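Local coordinates for putative protein (Neisseria meningitidis, PDB 2O3G) that is of unknown function but represents the transporter-associated (CorC_HlyC) domain of a predicted membrane protein with CBS repeats, and may bind flavin adenine dinucleotide, at residues A[70-75]-A[87-92]; A[35-40]-A[66-71]; A[23-28]-A[46-51]. All blocks are in the same frame, centred on the assembly; numbering follows the deposited sequence.

Contact 1 of 3, residues A[70-75]-A[87-92]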
ATOM      1  N   GLY A  70     -11.182   3.349   1.901  1.00 44.53           N
ATOM      2  CA  GLY A  70     -11.274   4.792   1.861  1.00 46.53           C
ATOM      3  C   GLY A  70      -9.980   5.505   1.471  1.00 47.81           C
ATOM      4  O   GLY A  70      -9.930   6.715   1.527  1.00 49.30           O
ATOM      5  N   TRP A  71      -8.931   4.758   1.144  1.00 46.93           N
ATOM      6  CA  TRP A  71      -7.685   5.337   0.729  1.00 45.03           C
ATOM      7  C   TRP A  71      -7.229   4.698  -0.583  1.00 44.56           C
ATOM      8  O   TRP A  71      -7.712   3.622  -0.950  1.00 45.14           O
ATOM      9  CB  TRP A  71      -6.654   5.081   1.747  1.00 44.61           C
ATOM     10  CG  TRP A  71      -6.953   5.537   3.075  1.00 43.83           C
ATOM     11  CD1 TRP A  71      -7.698   4.925   3.962  1.00 43.46           C
ATOM     12  CD2 TRP A  71      -6.385   6.680   3.741  1.00 46.35           C
ATOM     13  NE1 TRP A  71      -7.704   5.629   5.179  1.00 42.20           N
ATOM     14  CE2 TRP A  71      -6.909   6.714   5.043  1.00 44.49           C
ATOM     15  CE3 TRP A  71      -5.571   7.733   3.323  1.00 48.56           C
ATOM     16  CZ2 TRP A  71      -6.605   7.701   5.947  1.00 48.62           C
ATOM     17  CZ3 TRP A  71      -5.233   8.724   4.249  1.00 47.67           C
ATOM     18  CH2 TRP A  71      -5.753   8.702   5.545  1.00 46.46           C
ATOM     19  N   ARG A  72      -6.331   5.383  -1.291  1.00 43.99           N
ATOM     20  CA  ARG A  72      -5.718   4.936  -2.560  1.00 44.88           C
ATOM     21  C   ARG A  72      -4.227   4.766  -2.362  1.00 44.53           C
ATOM     22  O   ARG A  72      -3.575   5.530  -1.632  1.00 43.96           O
ATOM     23  CB  ARG A  72      -5.911   6.004  -3.574  1.00 45.38           C
ATOM     24  CG  ARG A  72      -5.360   5.679  -4.881  1.00 48.32           C
ATOM     25  CD  ARG A  72      -6.091   6.478  -5.911  1.00 46.95           C
ATOM     26  NE  ARG A  72      -7.228   5.717  -6.365  1.00 54.62           N
ATOM     27  CZ  ARG A  72      -8.088   6.086  -7.317  1.00 56.05           C
ATOM     28  NH1 ARG A  72      -7.941   7.223  -7.988  1.00 58.53           N
ATOM     29  NH2 ARG A  72      -9.100   5.285  -7.599  1.00 54.92           N
ATOM     30  N   PHE A  73      -3.671   3.734  -2.964  1.00 45.35           N
ATOM     31  CA  PHE A  73      -2.259   3.438  -2.736  1.00 44.96           C
ATOM     32  C   PHE A  73      -1.678   3.321  -4.068  1.00 46.61           C
ATOM     33  O   PHE A  73      -2.190   2.564  -4.879  1.00 46.95           O
ATOM     34  CB  PHE A  73      -2.159   2.145  -2.020  1.00 42.99           C
ATOM     35  CG  PHE A  73      -2.591   2.244  -0.594  1.00 41.39           C
ATOM     36  CD1 PHE A  73      -1.692   2.519   0.375  1.00 33.98           C
ATOM     37  CD2 PHE A  73      -3.921   2.074  -0.243  1.00 35.49           C
ATOM     38  CE1 PHE A  73      -2.109   2.566   1.721  1.00 34.81           C
ATOM     39  CE2 PHE A  73      -4.297   2.112   1.079  1.00 36.91           C
ATOM     40  CZ  PHE A  73      -3.386   2.372   2.058  1.00 30.86           C
ATOM     41  N   GLU A  74      -0.673   4.133  -4.359  1.00 49.30           N
ATOM     42  CA  GLU A  74      -0.225   4.200  -5.756  1.00 51.92           C
ATOM     43  C   GLU A  74       1.246   4.039  -5.848  1.00 51.45           C
ATOM     44  O   GLU A  74       2.002   4.662  -5.106  1.00 52.37           O
ATOM     45  CB  GLU A  74      -0.598   5.530  -6.372  1.00 51.84           C
ATOM     46  CG  GLU A  74      -0.242   5.647  -7.859  1.00 52.88           C
ATOM     47  CD  GLU A  74      -0.515   7.039  -8.437  1.00 54.53           C
ATOM     48  OE1 GLU A  74      -0.855   7.989  -7.668  1.00 58.14           O
ATOM     49  OE2 GLU A  74      -0.404   7.188  -9.672  1.00 58.93           O
ATOM     50  N   VAL A  75       1.671   3.190  -6.743  1.00 52.33           N
ATOM     51  CA  VAL A  75       3.098   2.924  -6.784  1.00 53.20           C
ATOM     52  C   VAL A  75       3.735   4.016  -7.609  1.00 54.24           C
ATOM     53  O   VAL A  75       3.387   4.267  -8.786  1.00 53.99           O
ATOM     54  CB  VAL A  75       3.389   1.516  -7.278  1.00 52.15           C
ATOM     55  CG1 VAL A  75       2.227   1.028  -7.952  1.00 53.98           C
ATOM     56  CG2 VAL A  75       4.580   1.475  -8.208  1.00 51.75           C
ATOM     57  N   LYS A  87       2.292   6.375  -2.859  1.00 50.30           N
ATOM     58  CA  LYS A  87       1.618   7.664  -2.552  1.00 51.56           C
ATOM     59  C   LYS A  87       0.210   7.361  -2.017  1.00 51.60           C
ATOM     60  O   LYS A  87      -0.603   6.746  -2.725  1.00 50.69           O
ATOM     61  CB  LYS A  87       1.481   8.531  -3.840  1.00 52.41           C
ATOM     62  CG  LYS A  87       0.968  10.004  -3.606  1.00 52.20           C
ATOM     63  CD  LYS A  87       0.485  10.811  -4.846  1.00 52.57           C
ATOM     64  CE  LYS A  87       0.578  12.370  -4.551  1.00 57.44           C
ATOM     65  NZ  LYS A  87       1.671  12.887  -3.476  1.00 55.81           N
ATOM     66  N   ILE A  88      -0.050   7.758  -0.766  1.00 52.04           N
ATOM     67  CA  ILE A  88      -1.363   7.597  -0.182  1.00 51.58           C
ATOM     68  C   ILE A  88      -2.214   8.863  -0.418  1.00 53.22           C
ATOM     69  O   ILE A  88      -1.843  10.008   0.092  1.00 52.82           O
ATOM     70  CB  ILE A  88      -1.343   7.534   1.318  1.00 50.22           C
ATOM     71  CG1 ILE A  88      -0.231   6.717   1.979  1.00 50.64           C
ATOM     72  CG2 ILE A  88      -2.553   6.910   1.681  1.00 54.05           C
ATOM     73  CD1 ILE A  88      -0.167   5.286   1.665  1.00 42.23           C
ATOM     74  N   THR A  89      -3.330   8.698  -1.147  1.00 52.63           N
ATOM     75  CA  THR A  89      -4.410   9.684  -1.102  1.00 52.70           C
ATOM     76  C   THR A  89      -5.815   9.250  -0.487  1.00 54.70           C
ATOM     77  O   THR A  89      -5.981   8.079  -0.096  1.00 55.46           O
ATOM     78  CB  THR A  89      -4.560  10.401  -2.424  1.00 52.76           C
ATOM     79  OG1 THR A  89      -5.021   9.534  -3.475  1.00 50.54           O
ATOM     80  CG2 THR A  89      -3.242  11.099  -2.806  1.00 53.49           C
ATOM     81  N   LYS A  90      -6.807  10.185  -0.388  1.00 54.24           N
ATOM     82  CA  LYS A  90      -8.174   9.906   0.135  1.00 53.64           C
ATOM     83  C   LYS A  90      -9.264   9.571  -0.932  1.00 55.24           C
ATOM     84  O   LYS A  90      -9.299  10.167  -2.015  1.00 56.90           O
ATOM     85  CB  LYS A  90      -8.628  11.035   1.005  1.00 53.15           C
ATOM     86  CG  LYS A  90      -8.555  10.740   2.442  1.00 51.93           C
ATOM     87  CD  LYS A  90      -9.826  10.212   2.743  1.00 52.47           C
ATOM     88  CE  LYS A  90      -9.904   9.390   3.998  1.00 53.36           C
ATOM     89  NZ  LYS A  90     -11.164   8.625   3.584  1.00 55.43           N
ATOM     90  N   LEU A  91     -10.124   8.582  -0.725  1.00 55.47           N
ATOM     91  CA  LEU A  91     -11.102   8.390  -1.742  1.00 55.37           C
ATOM     92  C   LEU A  91     -12.280   9.312  -1.394  1.00 56.33           C
ATOM     93  O   LEU A  91     -12.362   9.695  -0.183  1.00 55.14           O
ATOM     94  CB  LEU A  91     -11.480   6.944  -1.856  1.00 55.84           C
ATOM     95  CG  LEU A  91     -10.759   6.265  -3.005  1.00 55.75           C
ATOM     96  CD1 LEU A  91     -10.080   7.269  -3.847  1.00 56.29           C
ATOM     97  CD2 LEU A  91      -9.772   5.373  -2.437  1.00 60.00           C
ATOM     98  N   PRO A  92     -13.035   9.820  -2.451  1.00 57.24           N
ATOM     99  CA  PRO A  92     -14.388  10.325  -2.389  1.00 58.13           C
ATOM    100  C   PRO A  92     -15.134   9.834  -1.188  1.00 59.57           C
ATOM    101  O   PRO A  92     -14.779  10.241  -0.067  1.00 61.70           O
ATOM    102  CB  PRO A  92     -14.989   9.789  -3.681  1.00 56.91           C
ATOM    103  CG  PRO A  92     -13.838  10.020  -4.693  1.00 58.87           C
ATOM    104  CD  PRO A  92     -12.530  10.072  -3.833  1.00 57.84           C
TER
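Over one face of the Trp71 indole lies the aliphatic end of Lys90: CE stands 4.2 Å from the centroid of the six-membered ring, a CH-pi contact, and NZ lies over the five-membered ring as a cation-pi partner. The same NZ hydrogen-bonds to Gly70 O at 3.1 Å. The Lys90 chain bends at chi2 (-91°), which brings CE over the indole and NZ to Gly70 O. Gly70 O also accepts from Leu91 N at 2.9 Å, and the two donors arrive from opposite faces of the carbonyl plane.

On the side of the sheet that carries Trp71, Ile88 sends its two branches different ways, CG2 to Trp71 CE3 (3.5 Å) and CD1 to the Phe73 ring. The other side carries Arg72 alongside Thr89, and Leu91 CD1 sits over a face of the guanidinium, whose NE makes a salt bridge to Asp67.

Behind these side chains is an antiparallel ladder. Arg72 with Thr89 and Glu74 with Lys87 are hydrogen-bonded pairs, Arg72 N reaching Thr89 O at 3.0 Å and Lys87 N reaching Glu74 O at 2.8 Å.

Phe73 and Ile88 thus make the inward part of the hairpin apolar, Phe73 reaching helix 48-56, while Trp71 and Lys90 lie toward the open end. There the ammonium is held by the Gly70 carbonyl and is probably also stabilised by the indole face.

Contact 2 of 3, residues A[35-40]-A[66-71]. With EDO (1,2-ethanediol), chain C.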
ATOM      1  N   ASN A  35      -5.689   5.323  11.200  1.00 45.57           N
ATOM      2  CA  ASN A  35      -6.789   4.409  11.566  1.00 45.14           C
ATOM      3  C   ASN A  35      -7.241   3.433  10.549  1.00 44.52           C
ATOM      4  O   ASN A  35      -8.438   3.301  10.362  1.00 46.78           O
ATOM      5  CB  ASN A  35      -7.989   5.216  12.009  1.00 43.99           C
ATOM      6  CG  ASN A  35      -7.686   5.886  13.291  1.00 45.91           C
ATOM      7  OD1 ASN A  35      -6.781   5.413  13.991  1.00 46.16           O
ATOM      8  ND2 ASN A  35      -8.343   7.008  13.611  1.00 49.44           N
ATOM      9  N   LEU A  36      -6.351   2.776   9.843  1.00 43.10           N
ATOM     10  CA  LEU A  36      -6.833   1.702   8.955  1.00 43.10           C
ATOM     11  C   LEU A  36      -7.407   0.545   9.735  1.00 43.57           C
ATOM     12  O   LEU A  36      -7.069   0.308  10.887  1.00 41.28           O
ATOM     13  CB  LEU A  36      -5.729   1.153   8.093  1.00 42.39           C
ATOM     14  CG  LEU A  36      -5.238   2.206   7.144  1.00 42.62           C
ATOM     15  CD1 LEU A  36      -3.957   1.809   6.450  1.00 43.57           C
ATOM     16  CD2 LEU A  36      -6.351   2.342   6.182  1.00 41.55           C
ATOM     17  N   PRO A  37      -8.254  -0.242   9.093  1.00 44.43           N
ATOM     18  CA  PRO A  37      -8.854  -1.198   9.966  1.00 46.22           C
ATOM     19  C   PRO A  37      -7.890  -2.457  10.332  1.00 47.03           C
ATOM     20  O   PRO A  37      -7.106  -2.945   9.531  1.00 45.59           O
ATOM     21  CB  PRO A  37     -10.048  -1.623   9.143  1.00 46.08           C
ATOM     22  CG  PRO A  37      -9.529  -1.722   7.801  1.00 45.95           C
ATOM     23  CD  PRO A  37      -8.641  -0.471   7.698  1.00 44.39           C
ATOM     24  N   GLN A  38      -7.934  -2.890  11.567  1.00 48.57           N
ATOM     25  CA  GLN A  38      -7.275  -4.074  12.036  1.00 50.37           C
ATOM     26  C   GLN A  38      -7.391  -5.263  11.108  1.00 52.51           C
ATOM     27  O   GLN A  38      -8.450  -5.555  10.589  1.00 52.99           O
ATOM     28  CB  GLN A  38      -7.945  -4.403  13.342  1.00 49.93           C
ATOM     29  CG  GLN A  38      -7.683  -5.779  13.910  1.00 46.80           C
ATOM     30  CD  GLN A  38      -6.317  -5.888  14.562  1.00 40.89           C
ATOM     31  OE1 GLN A  38      -5.843  -5.006  15.350  1.00 37.19           O
ATOM     32  NE2 GLN A  38      -5.623  -6.933  14.170  1.00 41.03           N
ATOM     33  N   GLN A  39      -6.296  -5.963  10.891  1.00 55.89           N
ATOM     34  CA  GLN A  39      -6.412  -7.220  10.141  1.00 60.62           C
ATOM     35  C   GLN A  39      -6.704  -8.478  11.011  1.00 63.82           C
ATOM     36  O   GLN A  39      -6.493  -8.503  12.254  1.00 63.35           O
ATOM     37  CB  GLN A  39      -5.228  -7.437   9.180  1.00 60.33           C
ATOM     38  CG  GLN A  39      -3.985  -6.733   9.621  1.00 60.36           C
ATOM     39  CD  GLN A  39      -2.719  -7.225   8.924  1.00 61.70           C
ATOM     40  OE1 GLN A  39      -1.709  -7.461   9.606  1.00 63.47           O
ATOM     41  NE2 GLN A  39      -2.753  -7.370   7.575  1.00 55.92           N
ATOM     42  N   GLU A  40      -7.266  -9.493  10.350  1.00 68.14           N
ATOM     43  CA  GLU A  40      -7.452 -10.825  10.948  1.00 72.74           C
ATOM     44  C   GLU A  40      -6.115 -11.565  11.064  1.00 74.79           C
ATOM     45  O   GLU A  40      -5.102 -11.154  10.459  1.00 75.30           O
ATOM     46  CB  GLU A  40      -8.473 -11.674  10.136  1.00 73.90           C
ATOM     47  CG  GLU A  40      -8.340 -11.602   8.609  1.00 76.80           C
ATOM     48  CD  GLU A  40      -8.607 -10.205   8.104  1.00 84.24           C
ATOM     49  OE1 GLU A  40      -7.627  -9.442   7.831  1.00 84.77           O
ATOM     50  OE2 GLU A  40      -9.818  -9.852   8.041  1.00 87.07           O
ATOM     51  N   ALA A  66      -4.124   0.860  -5.713  1.00 50.09           N
ATOM     52  CA  ALA A  66      -5.149  -0.009  -5.210  1.00 47.80           C
ATOM     53  C   ALA A  66      -5.923   0.804  -4.309  1.00 45.89           C
ATOM     54  O   ALA A  66      -5.309   1.525  -3.488  1.00 47.89           O
ATOM     55  CB  ALA A  66      -4.514  -1.169  -4.407  1.00 46.97           C
ATOM     56  N   ASP A  67      -7.234   0.658  -4.349  1.00 44.51           N
ATOM     57  CA  ASP A  67      -8.098   1.355  -3.333  1.00 45.77           C
ATOM     58  C   ASP A  67      -8.477   0.452  -2.183  1.00 44.16           C
ATOM     59  O   ASP A  67      -8.929  -0.656  -2.437  1.00 44.69           O
ATOM     60  CB  ASP A  67      -9.402   1.887  -3.976  1.00 46.92           C
ATOM     61  CG  ASP A  67      -9.137   3.016  -5.051  1.00 52.56           C
ATOM     62  OD1 ASP A  67     -10.107   3.487  -5.697  1.00 61.23           O
ATOM     63  OD2 ASP A  67      -7.978   3.485  -5.208  1.00 54.95           O
ATOM     64  N   PHE A  68      -8.369   0.944  -0.941  1.00 42.29           N
ATOM     65  CA  PHE A  68      -8.583   0.138   0.213  1.00 40.02           C
ATOM     66  C   PHE A  68      -9.182   0.932   1.401  1.00 40.90           C
ATOM     67  O   PHE A  68      -8.555   1.842   1.884  1.00 41.80           O
ATOM     68  CB  PHE A  68      -7.167  -0.384   0.566  1.00 40.22           C
ATOM     69  CG  PHE A  68      -7.071  -1.299   1.791  1.00 33.65           C
ATOM     70  CD1 PHE A  68      -7.211  -2.681   1.654  1.00 32.02           C
ATOM     71  CD2 PHE A  68      -6.761  -0.768   3.030  1.00 32.89           C
ATOM     72  CE1 PHE A  68      -7.131  -3.573   2.809  1.00 29.92           C
ATOM     73  CE2 PHE A  68      -6.607  -1.626   4.191  1.00 35.51           C
ATOM     74  CZ  PHE A  68      -6.795  -3.029   4.053  1.00 34.29           C
ATOM     75  N   HIS A  69     -10.351   0.555   1.914  1.00 40.46           N
ATOM     76  CA  HIS A  69     -10.931   1.220   3.040  1.00 41.12           C
ATOM     77  C   HIS A  69     -10.833   2.729   3.034  1.00 42.90           C
ATOM     78  O   HIS A  69     -10.493   3.329   4.069  1.00 40.64           O
ATOM     79  CB  HIS A  69     -10.360   0.736   4.351  1.00 42.36           C
ATOM     80  CG  HIS A  69     -10.948  -0.552   4.804  1.00 46.62           C
ATOM     81  ND1 HIS A  69     -10.650  -1.767   4.185  1.00 50.65           N
ATOM     82  CD2 HIS A  69     -11.856  -0.825   5.768  1.00 47.12           C
ATOM     83  CE1 HIS A  69     -11.314  -2.742   4.770  1.00 44.28           C
ATOM     84  NE2 HIS A  69     -12.037  -2.202   5.746  1.00 53.16           N
ATOM     85  N   GLY A  70     -11.182   3.349   1.901  1.00 44.53           N
ATOM     86  CA  GLY A  70     -11.274   4.792   1.861  1.00 46.53           C
ATOM     87  C   GLY A  70      -9.980   5.505   1.471  1.00 47.81           C
ATOM     88  O   GLY A  70      -9.930   6.715   1.527  1.00 49.30           O
ATOM     89  N   TRP A  71      -8.931   4.758   1.144  1.00 46.93           N
ATOM     90  CA  TRP A  71      -7.685   5.337   0.729  1.00 45.03           C
ATOM     91  C   TRP A  71      -7.229   4.698  -0.583  1.00 44.56           C
ATOM     92  O   TRP A  71      -7.712   3.622  -0.950  1.00 45.14           O
ATOM     93  CB  TRP A  71      -6.654   5.081   1.747  1.00 44.61           C
ATOM     94  CG  TRP A  71      -6.953   5.537   3.075  1.00 43.83           C
ATOM     95  CD1 TRP A  71      -7.698   4.925   3.962  1.00 43.46           C
ATOM     96  CD2 TRP A  71      -6.385   6.680   3.741  1.00 46.35           C
ATOM     97  NE1 TRP A  71      -7.704   5.629   5.179  1.00 42.20           N
ATOM     98  CE2 TRP A  71      -6.909   6.714   5.043  1.00 44.49           C
ATOM     99  CE3 TRP A  71      -5.571   7.733   3.323  1.00 48.56           C
ATOM    100  CZ2 TRP A  71      -6.605   7.701   5.947  1.00 48.62           C
ATOM    101  CZ3 TRP A  71      -5.233   8.724   4.249  1.00 47.67           C
ATOM    102  CH2 TRP A  71      -5.753   8.702   5.545  1.00 46.46           C
TER
HETATM  103  C1  EDO C 102     -12.595  -2.254   0.081  1.00 78.11           C
HETATM  104  O1  EDO C 102     -11.865  -1.098   0.524  1.00 76.66           O
HETATM  105  C2  EDO C 102     -12.033  -3.438   0.870  1.00 77.24           C
HETATM  106  O2  EDO C 102     -11.179  -4.139  -0.027  1.00 74.20           O
HETATM  107  O   HOH W   1      -8.662   5.545   7.889  1.00 41.92           O
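The tight turn linking strands 65-68 and 71-79, a type I' beta turn from Phe68 to Trp71, meets the loop that runs between helices 27-30 and 48-56. Pro37 packs on His69. Its CG lies 3.3 Å from the centroid of the His69 ring and offset toward the rim, a CH-pi arrangement. With CG anti to the carbonyl carbon (chi1 -80°), His69 places ND1 over the centre of the Phe68 ring, while Pro37 CG covers a face of the imidazole itself.

Leu36 enters beside this group with a single methyl. Its CD2 touches Trp71 CD1 at 3.7 Å and comes to the edge of the Phe68 ring, 4.4 Å from Phe68 CE2. No direct hydrogen bond joins the segments; a water accepts from Trp71 NE1 at 2.9 Å and gives a weak bond to Asn35 O. His69 N donates to O1 of an ethanediol, probably from the crystallisation liquor, at 2.6 Å.

Phe68 N to Trp71 O and Trp71 N to Phe68 O close the turn, the paired bonds of a beta hairpin with a two-residue type I' loop, His69 and Gly70 at its corners.

Contact 3 of 3, residues A[23-28]-A[46-51]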
ATOM      1  N   GLY A  23       6.994   1.031   0.107  1.00 48.96           N
ATOM      2  CA  GLY A  23       6.481  -0.305  -0.142  1.00 48.06           C
ATOM      3  C   GLY A  23       6.552  -1.325   0.988  1.00 45.97           C
ATOM      4  O   GLY A  23       5.721  -2.221   1.057  1.00 46.26           O
ATOM      5  N   ALA A  24       7.512  -1.185   1.862  1.00 43.63           N
ATOM      6  CA  ALA A  24       7.817  -2.218   2.766  1.00 44.13           C
ATOM      7  C   ALA A  24       7.512  -1.684   4.093  1.00 45.02           C
ATOM      8  O   ALA A  24       7.976  -2.197   5.086  1.00 46.91           O
ATOM      9  CB  ALA A  24       9.327  -2.515   2.709  1.00 44.33           C
ATOM     10  N   LEU A  25       6.785  -0.594   4.180  1.00 46.32           N
ATOM     11  CA  LEU A  25       6.254  -0.232   5.516  1.00 45.44           C
ATOM     12  C   LEU A  25       5.282  -1.372   5.887  1.00 44.78           C
ATOM     13  O   LEU A  25       4.540  -1.951   5.018  1.00 44.32           O
ATOM     14  CB  LEU A  25       5.462   1.058   5.412  1.00 44.86           C
ATOM     15  CG  LEU A  25       5.672   1.986   6.580  1.00 43.71           C
ATOM     16  CD1 LEU A  25       4.335   2.594   6.809  1.00 43.04           C
ATOM     17  CD2 LEU A  25       6.311   1.473   7.888  1.00 32.05           C
ATOM     18  N   GLU A  26       5.319  -1.701   7.154  1.00 43.54           N
ATOM     19  CA  GLU A  26       4.420  -2.705   7.706  1.00 43.75           C
ATOM     20  C   GLU A  26       3.060  -2.104   7.987  1.00 42.17           C
ATOM     21  O   GLU A  26       2.943  -1.118   8.717  1.00 40.66           O
ATOM     22  CB  GLU A  26       5.016  -3.255   9.020  1.00 43.51           C
ATOM     23  CG  GLU A  26       6.201  -4.186   8.717  1.00 45.20           C
ATOM     24  CD  GLU A  26       6.870  -4.792   9.903  1.00 51.75           C
ATOM     25  OE1 GLU A  26       6.727  -4.310  11.050  1.00 53.40           O
ATOM     26  OE2 GLU A  26       7.605  -5.794   9.683  1.00 61.98           O
ATOM     27  N   TYR A  27       2.057  -2.731   7.418  1.00 42.21           N
ATOM     28  CA  TYR A  27       0.681  -2.451   7.762  1.00 44.23           C
ATOM     29  C   TYR A  27       0.467  -2.225   9.205  1.00 44.76           C
ATOM     30  O   TYR A  27      -0.228  -1.295   9.607  1.00 46.37           O
ATOM     31  CB  TYR A  27      -0.200  -3.547   7.363  1.00 43.98           C
ATOM     32  CG  TYR A  27      -1.641  -3.174   7.429  1.00 42.97           C
ATOM     33  CD1 TYR A  27      -2.308  -2.745   6.315  1.00 43.19           C
ATOM     34  CD2 TYR A  27      -2.329  -3.290   8.588  1.00 44.61           C
ATOM     35  CE1 TYR A  27      -3.648  -2.386   6.352  1.00 42.92           C
ATOM     36  CE2 TYR A  27      -3.689  -2.965   8.661  1.00 48.61           C
ATOM     37  CZ  TYR A  27      -4.333  -2.509   7.518  1.00 45.09           C
ATOM     38  OH  TYR A  27      -5.675  -2.205   7.590  1.00 44.74           O
ATOM     39  N   VAL A  28       1.173  -2.967  10.005  1.00 44.83           N
ATOM     40  CA  VAL A  28       0.978  -2.839  11.419  1.00 45.78           C
ATOM     41  C   VAL A  28       1.493  -1.532  11.890  1.00 46.21           C
ATOM     42  O   VAL A  28       1.185  -1.068  12.972  1.00 46.82           O
ATOM     43  CB  VAL A  28       1.632  -4.074  12.078  1.00 46.37           C
ATOM     44  CG1 VAL A  28       2.245  -3.784  13.434  1.00 47.96           C
ATOM     45  CG2 VAL A  28       0.556  -5.086  12.202  1.00 46.16           C
ATOM     46  N   HIS A  46       1.754  -7.948   4.680  1.00 52.21           N
ATOM     47  CA  HIS A  46       2.157  -7.348   5.935  1.00 51.81           C
ATOM     48  C   HIS A  46       2.602  -5.946   5.741  1.00 49.05           C
ATOM     49  O   HIS A  46       2.975  -5.298   6.726  1.00 47.94           O
ATOM     50  CB  HIS A  46       3.282  -8.120   6.593  1.00 53.87           C
ATOM     51  CG  HIS A  46       2.939  -9.544   6.799  1.00 62.03           C
ATOM     52  ND1 HIS A  46       2.974 -10.467   5.769  1.00 67.39           N
ATOM     53  CD2 HIS A  46       2.456 -10.193   7.887  1.00 66.98           C
ATOM     54  CE1 HIS A  46       2.563 -11.634   6.228  1.00 69.85           C
ATOM     55  NE2 HIS A  46       2.236 -11.494   7.506  1.00 68.14           N
ATOM     56  N   THR A  47       2.582  -5.505   4.476  1.00 46.77           N
ATOM     57  CA  THR A  47       3.195  -4.242   4.065  1.00 45.78           C
ATOM     58  C   THR A  47       2.352  -3.484   3.041  1.00 46.08           C
ATOM     59  O   THR A  47       1.470  -4.102   2.283  1.00 44.30           O
ATOM     60  CB  THR A  47       4.626  -4.478   3.386  1.00 46.25           C
ATOM     61  OG1 THR A  47       4.476  -5.142   2.103  1.00 46.05           O
ATOM     62  CG2 THR A  47       5.532  -5.253   4.308  1.00 42.14           C
ATOM     63  N   VAL A  48       2.658  -2.171   2.959  1.00 44.65           N
ATOM     64  CA  VAL A  48       1.966  -1.325   1.991  1.00 43.89           C
ATOM     65  C   VAL A  48       2.074  -1.964   0.633  1.00 45.12           C
ATOM     66  O   VAL A  48       1.078  -2.176  -0.095  1.00 46.76           O
ATOM     67  CB  VAL A  48       2.498   0.124   2.038  1.00 43.82           C
ATOM     68  CG1 VAL A  48       1.710   1.013   1.121  1.00 42.86           C
ATOM     69  CG2 VAL A  48       2.474   0.612   3.452  1.00 41.85           C
ATOM     70  N   ALA A  49       3.277  -2.356   0.282  1.00 46.18           N
ATOM     71  CA  ALA A  49       3.455  -2.902  -1.062  1.00 48.06           C
ATOM     72  C   ALA A  49       2.624  -4.105  -1.167  1.00 48.85           C
ATOM     73  O   ALA A  49       1.976  -4.272  -2.191  1.00 50.26           O
ATOM     74  CB  ALA A  49       4.943  -3.299  -1.330  1.00 47.60           C
ATOM     75  N   GLY A  50       2.655  -4.955  -0.108  1.00 49.48           N
ATOM     76  CA  GLY A  50       1.915  -6.221  -0.107  1.00 49.76           C
ATOM     77  C   GLY A  50       0.428  -5.956  -0.289  1.00 51.35           C
ATOM     78  O   GLY A  50      -0.253  -6.650  -1.090  1.00 52.55           O
ATOM     79  N   LEU A  51      -0.085  -4.929   0.413  1.00 51.11           N
ATOM     80  CA  LEU A  51      -1.473  -4.509   0.243  1.00 51.37           C
ATOM     81  C   LEU A  51      -1.754  -4.302  -1.187  1.00 51.96           C
ATOM     82  O   LEU A  51      -2.755  -4.816  -1.704  1.00 52.66           O
ATOM     83  CB  LEU A  51      -1.818  -3.267   1.097  1.00 50.34           C
ATOM     84  CG  LEU A  51      -2.811  -2.141   0.804  1.00 49.14           C
ATOM     85  CD1 LEU A  51      -3.802  -2.369  -0.283  1.00 41.42           C
ATOM     86  CD2 LEU A  51      -3.489  -1.804   2.108  1.00 50.43           C
TER
HETATM   87  O   HOH W   2       2.297  -5.748   9.237  1.00 44.14           O
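Leu25 CB meets the CG2 methyl of Val48 at 3.6 Å. Val48 has CG1 anti to the backbone N (chi1 -175°), which leaves CG2 as the branch that faces Leu25. Both residues also touch Leu30 of helix 27-30, and Val48 reaches Val86 of strand 82-90.

Tyr27 is turned differently. Its ring presents an edge to Leu51, whose CD2 lies near the ring plane at 4.3 Å from Tyr27 CE1, a loose apolar contact. CG is anti to the backbone N (chi1 -168°), and the ring extends to the loop beyond, where the hydroxyl hydrogen-bonds to Pro37 O. Phe68 of strand 65-68 packs against both Tyr27 and Leu51.

Thr47 turns its hydroxyl toward its own helix. With OG1 set between the backbone N and the carbonyl carbon (chi1 69°), that oxygen accepts from Gly50 N at 2.9 Å, the side-chain N-cap bond of helix 48-56.

The backbones run close together here, Glu26 and Thr47 forming a single bridge. Tyr27 N donates to His46 O at 2.8 Å, coming from above the carbonyl plane, and a water that accepts from Val28 N donates to His46 O at 2.6 Å. Val48 N and Ala49 N point at Leu25 O and Gly23 O, although both acceptors sit too near neighbouring atoms for those lengths to be trusted.

Helix 27-30 therefore begins with N-H groups engaged by the partner segment, His46 O taking Tyr27 N directly and Val28 N through water. Helix 48-56 is instead capped from within by Thr47, and Leu25 O and Gly23 O may in addition receive Val48 N and Ala49 N.

In the fold
Contacts 1 and 2 lie at the surface and share Gly70 and Trp71; contact 3 is partly buried and lies across the chain's centre from contact 1. Contact 1 is a regular strand pairing with a lysine-indole contact at its open end, contact 3 a junction of two helix starts held mainly by backbone bonds, and contact 2 packing of side chains without direct hydrogen bonds. Their apolar side chains converge at the inner side of the antiparallel sheet, where Phe73 of contact 1 rests on Val48 and Leu51 of contact 3. Polar ties run between the contacts too: a salt bridge between neighbouring strands for contacts 1 and 2, a tyrosine hydroxyl bond for contacts 2 and 3.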